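Local structure of ABC transporter periplasmic-binding protein YtfQ (Mycobacterium smegmatis, 6HB0) at residues L93-D107 / Q113-D125. The protein probably binds sugars, L-arabinofuranose among them, as the extracytoplasmic solute-binding component of an ABC transporter. Numbering follows the deposited sequence.
Sequences LQETKNAGIPVILTD and QDTDVYKTFIGAD. With ZN (zinc ion), chain H.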
loop_
_atom_site.group_PDB
_atom_site.type_symbol
_atom_site.label_atom_id
_atom_site.label_comp_id
_atom_site.label_asym_id
_atom_site.label_seq_id
_atom_site.Cartn_x
_atom_site.Cartn_y
_atom_site.Cartn_z
ATOM N N LEU A 93 9.825 -14.416 -18.987
ATOM C CA LEU A 93 8.660 -15.206 -18.593
ATOM C C LEU A 93 8.390 -16.383 -19.545
ATOM O O LEU A 93 7.876 -17.405 -19.120
ATOM C CB LEU A 93 7.437 -14.322 -18.465
ATOM C CG LEU A 93 7.496 -13.345 -17.259
ATOM C CD1 LEU A 93 6.251 -12.486 -17.164
ATOM C CD2 LEU A 93 7.750 -14.010 -15.941
ATOM N N GLN A 94 8.748 -16.254 -20.817
ATOM C CA GLN A 94 8.734 -17.406 -21.715
ATOM C C GLN A 94 9.750 -18.424 -21.326
ATOM O O GLN A 94 9.451 -19.631 -21.398
ATOM C CB GLN A 94 8.914 -17.021 -23.185
ATOM C CG GLN A 94 7.678 -16.336 -23.756
ATOM C CD GLN A 94 6.456 -17.250 -23.834
ATOM O OE1 GLN A 94 6.571 -18.421 -24.118
ATOM N NE2 GLN A 94 5.277 -16.682 -23.624
ATOM N N GLU A 95 10.918 -17.964 -20.881
ATOM C CA GLU A 95 11.960 -18.869 -20.382
ATOM C C GLU A 95 11.529 -19.611 -19.108
ATOM O O GLU A 95 11.872 -20.812 -18.923
ATOM C CB GLU A 95 13.290 -18.148 -20.169
ATOM C CG GLU A 95 13.910 -17.612 -21.455
ATOM C CD GLU A 95 14.977 -16.524 -21.242
ATOM O OE1 GLU A 95 15.677 -16.533 -20.210
ATOM O OE2 GLU A 95 15.151 -15.667 -22.141
ATOM N N THR A 96 10.786 -18.945 -18.223
ATOM C CA THR A 96 10.298 -19.660 -17.050
ATOM C C THR A 96 9.233 -20.671 -17.456
ATOM O O THR A 96 9.204 -21.798 -16.972
ATOM C CB THR A 96 9.775 -18.729 -15.941
ATOM O OG1 THR A 96 8.792 -17.842 -16.477
ATOM C CG2 THR A 96 10.897 -17.918 -15.413
ATOM N N LYS A 97 8.350 -20.281 -18.343
ATOM C CA LYS A 97 7.294 -21.150 -18.757
ATOM C C LYS A 97 7.904 -22.365 -19.458
ATOM O O LYS A 97 7.523 -23.493 -19.158
ATOM C CB LYS A 97 6.337 -20.398 -19.641
ATOM C CG LYS A 97 5.330 -21.221 -20.404
ATOM C CD LYS A 97 4.461 -20.258 -21.210
ATOM C CE LYS A 97 3.000 -20.620 -21.232
ATOM N NZ LYS A 97 2.824 -21.722 -22.215
ATOM N N ASN A 98 8.890 -22.151 -20.320
ATOM C CA ASN A 98 9.566 -23.270 -21.000
ATOM C C ASN A 98 10.285 -24.195 -20.010
ATOM O O ASN A 98 10.383 -25.388 -20.263
ATOM C CB ASN A 98 10.607 -22.802 -22.015
ATOM C CG ASN A 98 10.011 -22.099 -23.203
ATOM O OD1 ASN A 98 8.827 -22.212 -23.499
ATOM N ND2 ASN A 98 10.851 -21.364 -23.903
ATOM N N ALA A 99 10.806 -23.654 -18.910
ATOM C CA ALA A 99 11.417 -24.497 -17.876
ATOM C C ALA A 99 10.401 -25.123 -16.908
ATOM O O ALA A 99 10.801 -25.820 -16.002
ATOM C CB ALA A 99 12.453 -23.732 -17.103
ATOM N N GLY A 100 9.109 -24.882 -17.122
ATOM C CA GLY A 100 8.041 -25.421 -16.283
ATOM C C GLY A 100 8.017 -24.879 -14.845
ATOM O O GLY A 100 7.527 -25.534 -13.941
ATOM N N ILE A 101 8.564 -23.689 -14.632
ATOM C CA ILE A 101 8.596 -23.074 -13.325
ATOM C C ILE A 101 7.479 -22.012 -13.234
ATOM O O ILE A 101 7.486 -21.009 -13.971
ATOM C CB ILE A 101 9.944 -22.435 -13.070
ATOM C CG1 ILE A 101 11.039 -23.508 -13.139
ATOM C CG2 ILE A 101 9.978 -21.818 -11.695
ATOM C CD1 ILE A 101 12.436 -22.974 -13.016
ATOM N N PRO A 102 6.520 -22.223 -12.329
ATOM C CA PRO A 102 5.471 -21.196 -12.154
ATOM C C PRO A 102 6.020 -19.916 -11.586
ATOM O O PRO A 102 6.978 -19.935 -10.817
ATOM C CB PRO A 102 4.530 -21.814 -11.116
ATOM C CG PRO A 102 4.953 -23.243 -10.947
ATOM C CD PRO A 102 6.361 -23.369 -11.394
ATOM N N VAL A 103 5.378 -18.816 -11.924
ATOM C CA VAL A 103 5.759 -17.493 -11.488
ATOM C C VAL A 103 4.651 -16.755 -10.758
ATOM O O VAL A 103 3.528 -16.723 -11.199
ATOM C CB VAL A 103 6.131 -16.658 -12.694
ATOM C CG1 VAL A 103 6.394 -15.188 -12.271
ATOM C CG2 VAL A 103 7.404 -17.295 -13.300
ATOM N N ILE A 104 5.010 -16.105 -9.662
ATOM C CA ILE A 104 4.110 -15.285 -8.899
ATOM C C ILE A 104 4.684 -13.882 -8.879
ATOM O O ILE A 104 5.857 -13.688 -8.519
ATOM C CB ILE A 104 4.030 -15.781 -7.442
ATOM C CG1 ILE A 104 3.511 -17.211 -7.421
ATOM C CG2 ILE A 104 3.142 -14.883 -6.607
ATOM C CD1 ILE A 104 3.362 -17.725 -6.017
ATOM N N LEU A 105 3.851 -12.908 -9.225
ATOM C CA LEU A 105 4.234 -11.475 -9.124
ATOM C C LEU A 105 3.789 -10.855 -7.838
ATOM O O LEU A 105 2.649 -11.077 -7.406
ATOM C CB LEU A 105 3.582 -10.706 -10.255
ATOM C CG LEU A 105 3.960 -11.189 -11.641
ATOM C CD1 LEU A 105 3.238 -10.421 -12.708
ATOM C CD2 LEU A 105 5.461 -11.120 -11.844
ATOM N N THR A 106 4.653 -10.035 -7.242
ATOM C CA THR A 106 4.289 -9.337 -6.045
ATOM C C THR A 106 4.469 -7.829 -6.203
ATOM O O THR A 106 5.353 -7.331 -6.932
ATOM C CB THR A 106 5.111 -9.803 -4.833
ATOM O OG1 THR A 106 6.469 -9.434 -5.021
ATOM C CG2 THR A 106 5.077 -11.302 -4.668
ATOM N N ASP A 107 3.629 -7.102 -5.492
ATOM C CA ASP A 107 3.769 -5.643 -5.262
ATOM C C ASP A 107 3.387 -4.757 -6.472
ATOM O O ASP A 107 2.638 -3.793 -6.305
ATOM C CB ASP A 107 5.173 -5.231 -4.737
ATOM C CG ASP A 107 5.684 -6.110 -3.554
ATOM O OD1 ASP A 107 4.988 -6.179 -2.471
ATOM O OD2 ASP A 107 6.818 -6.701 -3.707
ATOM N N GLN A 113 2.132 -8.867 -23.217
ATOM C CA GLN A 113 1.499 -9.098 -24.505
ATOM C C GLN A 113 1.257 -10.623 -24.725
ATOM O O GLN A 113 0.939 -11.026 -25.830
ATOM C CB GLN A 113 2.362 -8.519 -25.632
ATOM C CG GLN A 113 2.940 -7.114 -25.386
ATOM C CD GLN A 113 1.864 -6.056 -25.381
ATOM O OE1 GLN A 113 0.955 -6.072 -26.230
ATOM N NE2 GLN A 113 1.947 -5.129 -24.441
ATOM N N ASP A 114 1.455 -11.457 -23.700
ATOM C CA ASP A 114 1.372 -12.923 -23.842
ATOM C C ASP A 114 0.292 -13.380 -22.906
ATOM O O ASP A 114 -0.269 -12.594 -22.130
ATOM C CB ASP A 114 2.678 -13.619 -23.450
ATOM C CG ASP A 114 3.797 -13.363 -24.414
ATOM O OD1 ASP A 114 3.532 -12.802 -25.511
ATOM O OD2 ASP A 114 4.946 -13.737 -24.079
ATOM N N THR A 115 -0.053 -14.649 -23.025
ATOM C CA THR A 115 -1.100 -15.239 -22.184
ATOM C C THR A 115 -0.452 -16.209 -21.199
ATOM O O THR A 115 0.487 -16.963 -21.537
ATOM C CB THR A 115 -2.166 -15.977 -23.028
ATOM O OG1 THR A 115 -1.505 -16.821 -23.974
ATOM C CG2 THR A 115 -3.050 -14.993 -23.764
ATOM N N ASP A 116 -0.943 -16.179 -19.964
ATOM C CA ASP A 116 -0.554 -17.173 -18.946
ATOM C C ASP A 116 0.985 -17.236 -18.809
ATOM O O ASP A 116 1.626 -18.314 -18.900
ATOM C CB ASP A 116 -1.137 -18.553 -19.282
ATOM C CG ASP A 116 -2.697 -18.586 -19.273
ATOM O OD1 ASP A 116 -3.371 -17.694 -18.678
ATOM O OD2 ASP A 116 -3.242 -19.540 -19.875
ATOM N N VAL A 117 1.589 -16.068 -18.652
ATOM C CA VAL A 117 3.050 -16.038 -18.363
ATOM C C VAL A 117 3.352 -15.911 -16.858
ATOM O O VAL A 117 4.526 -16.018 -16.409
ATOM C CB VAL A 117 3.813 -14.989 -19.220
ATOM C CG1 VAL A 117 4.125 -15.586 -20.590
ATOM C CG2 VAL A 117 3.033 -13.706 -19.330
ATOM N N TYR A 118 2.316 -15.673 -16.058
ATOM C CA TYR A 118 2.473 -15.787 -14.607
ATOM C C TYR A 118 1.181 -16.320 -14.043
ATOM O O TYR A 118 0.157 -16.251 -14.680
ATOM C CB TYR A 118 2.888 -14.436 -13.969
ATOM C CG TYR A 118 1.862 -13.352 -14.129
ATOM C CD1 TYR A 118 1.840 -12.501 -15.266
ATOM C CD2 TYR A 118 0.898 -13.188 -13.167
ATOM C CE1 TYR A 118 0.860 -11.512 -15.389
ATOM C CE2 TYR A 118 -0.074 -12.206 -13.277
ATOM C CZ TYR A 118 -0.097 -11.376 -14.379
ATOM O OH TYR A 118 -1.106 -10.436 -14.394
ATOM N N LYS A 119 1.247 -16.857 -12.845
ATOM C CA LYS A 119 0.083 -17.519 -12.251
ATOM C C LYS A 119 -0.777 -16.524 -11.511
ATOM O O LYS A 119 -1.973 -16.568 -11.584
ATOM C CB LYS A 119 0.559 -18.575 -11.250
ATOM C CG LYS A 119 1.255 -19.773 -11.858
ATOM C CD LYS A 119 0.518 -20.370 -13.039
ATOM C CE LYS A 119 1.021 -21.766 -13.321
ATOM N NZ LYS A 119 0.503 -22.283 -14.606
ATOM N N THR A 120 -0.152 -15.622 -10.778
ATOM C CA THR A 120 -0.902 -14.689 -9.974
ATOM C C THR A 120 -0.097 -13.481 -9.604
ATOM O O THR A 120 1.141 -13.496 -9.642
ATOM C CB THR A 120 -1.558 -15.351 -8.687
ATOM O OG1 THR A 120 -2.582 -14.478 -8.208
ATOM C CG2 THR A 120 -0.595 -15.599 -7.574
ATOM N N PHE A 121 -0.832 -12.422 -9.315
ATOM C CA PHE A 121 -0.300 -11.160 -8.872
ATOM C C PHE A 121 -0.888 -10.880 -7.496
ATOM O O PHE A 121 -2.097 -10.982 -7.322
ATOM C CB PHE A 121 -0.731 -10.016 -9.819
ATOM C CG PHE A 121 -0.484 -8.666 -9.240
ATOM C CD1 PHE A 121 0.812 -8.262 -8.951
ATOM C CD2 PHE A 121 -1.520 -7.848 -8.903
ATOM C CE1 PHE A 121 1.058 -7.040 -8.374
ATOM C CE2 PHE A 121 -1.277 -6.591 -8.329
ATOM C CZ PHE A 121 0.034 -6.188 -8.069
ATOM N N ILE A 122 -0.047 -10.508 -6.566
ATOM C CA ILE A 122 -0.414 -10.106 -5.228
ATOM C C ILE A 122 0.119 -8.715 -4.944
ATOM O O ILE A 122 1.343 -8.520 -4.875
ATOM C CB ILE A 122 0.215 -11.021 -4.139
ATOM C CG1 ILE A 122 0.120 -12.492 -4.485
ATOM C CG2 ILE A 122 -0.500 -10.774 -2.829
ATOM C CD1 ILE A 122 1.085 -13.300 -3.654
ATOM N N GLY A 123 -0.760 -7.741 -4.748
ATOM C CA GLY A 123 -0.295 -6.386 -4.389
ATOM C C GLY A 123 -1.401 -5.479 -3.901
ATOM O O GLY A 123 -2.553 -5.845 -4.007
ATOM N N ALA A 124 -1.028 -4.298 -3.404
ATOM C CA ALA A 124 -1.984 -3.367 -2.845
ATOM C C ALA A 124 -2.772 -2.693 -3.949
ATOM O O ALA A 124 -2.300 -2.600 -5.077
ATOM C CB ALA A 124 -1.295 -2.318 -1.999
ATOM N N ASP A 125 -3.981 -2.260 -3.597
ATOM C CA ASP A 125 -4.863 -1.528 -4.472
ATOM C C ASP A 125 -5.010 -0.042 -4.062
ATOM O O ASP A 125 -5.783 0.307 -3.146
ATOM C CB ASP A 125 -6.217 -2.184 -4.386
ATOM C CG ASP A 125 -7.198 -1.703 -5.474
ATOM O OD1 ASP A 125 -6.998 -0.632 -6.087
ATOM O OD2 ASP A 125 -8.197 -2.413 -5.676
HETATM ZN ZN ZN H . 4.964 -12.135 -26.953
HETATM O O HOH W 1 6.386 -17.839 -16.890
HETATM O O HOH W 2 -0.095 -2.868 -6.396
HETATM O O HOH W 3 3.015 -11.330 -27.777
HETATM O O HOH W 4 5.734 -10.177 -25.687
HETATM O O HOH W 5 6.232 -13.016 -26.041
HETATM O O HOH W 6 4.379 -14.129 -27.683
#
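The Y118 ring carries L105 CD1 on one face: this methyl sits 3.4 Å from the ring centroid and 7° off the normal, a CH-pi contact, while T120 CA lies at the ring's edge. With CG between its backbone N and carbonyl carbon (chi1 63°), Y118 lays its ring over L105 CD1. The F121 ring, on the same side of the sheet as L105, has G123 N over one face, offset toward the rim; its edge takes L105 CB, 3.9 Å from F121 CD1, and the carbonyl carbon of D107.

Beside these rings, strands 103-106 and 120-122 run parallel. K119 N donates to V103 O (2.8 Å), L105 N to T120 O (2.8 Å), I122 N to L105 O (2.9 Å), and D107 N to I122 O. On the opposite side of the sheet, I104 CG2 meets T120 CG2 and I122 CD1, and L271 and L274 of helix 269-279 pack against this patch. Strand 78-81 pairs with the other edge of 103-106, as expected in the parallel sheet of a periplasmic binding protein lobe.

At the helix end of the contact, L93 CB rests on V117 CB (3.8 Å), and a water joins L93 O to V117 O, tying helix 90-98 to the loop before strand 120-122. Q94 NE2 donates to D114 OD2 (3.0 Å, 147° at the hydrogen), arriving from above the carboxylate plane, with amide and carboxylate steeply turned against each other. D114 OD1 binds a zinc ion at 2.1 Å, and waters are modelled around the rest of the ion, one of them doubtfully close; D90, also assigned to this site, lies near D114.

The two carboxylate oxygens thus divide their work: one takes the metal, the other an amide that probably helps limit the group's rotation. The zinc probably draws electron density from D114, which would favour the deprotonated carboxylate, whereas the strand pairing itself relies on backbone bonds and apolar cover.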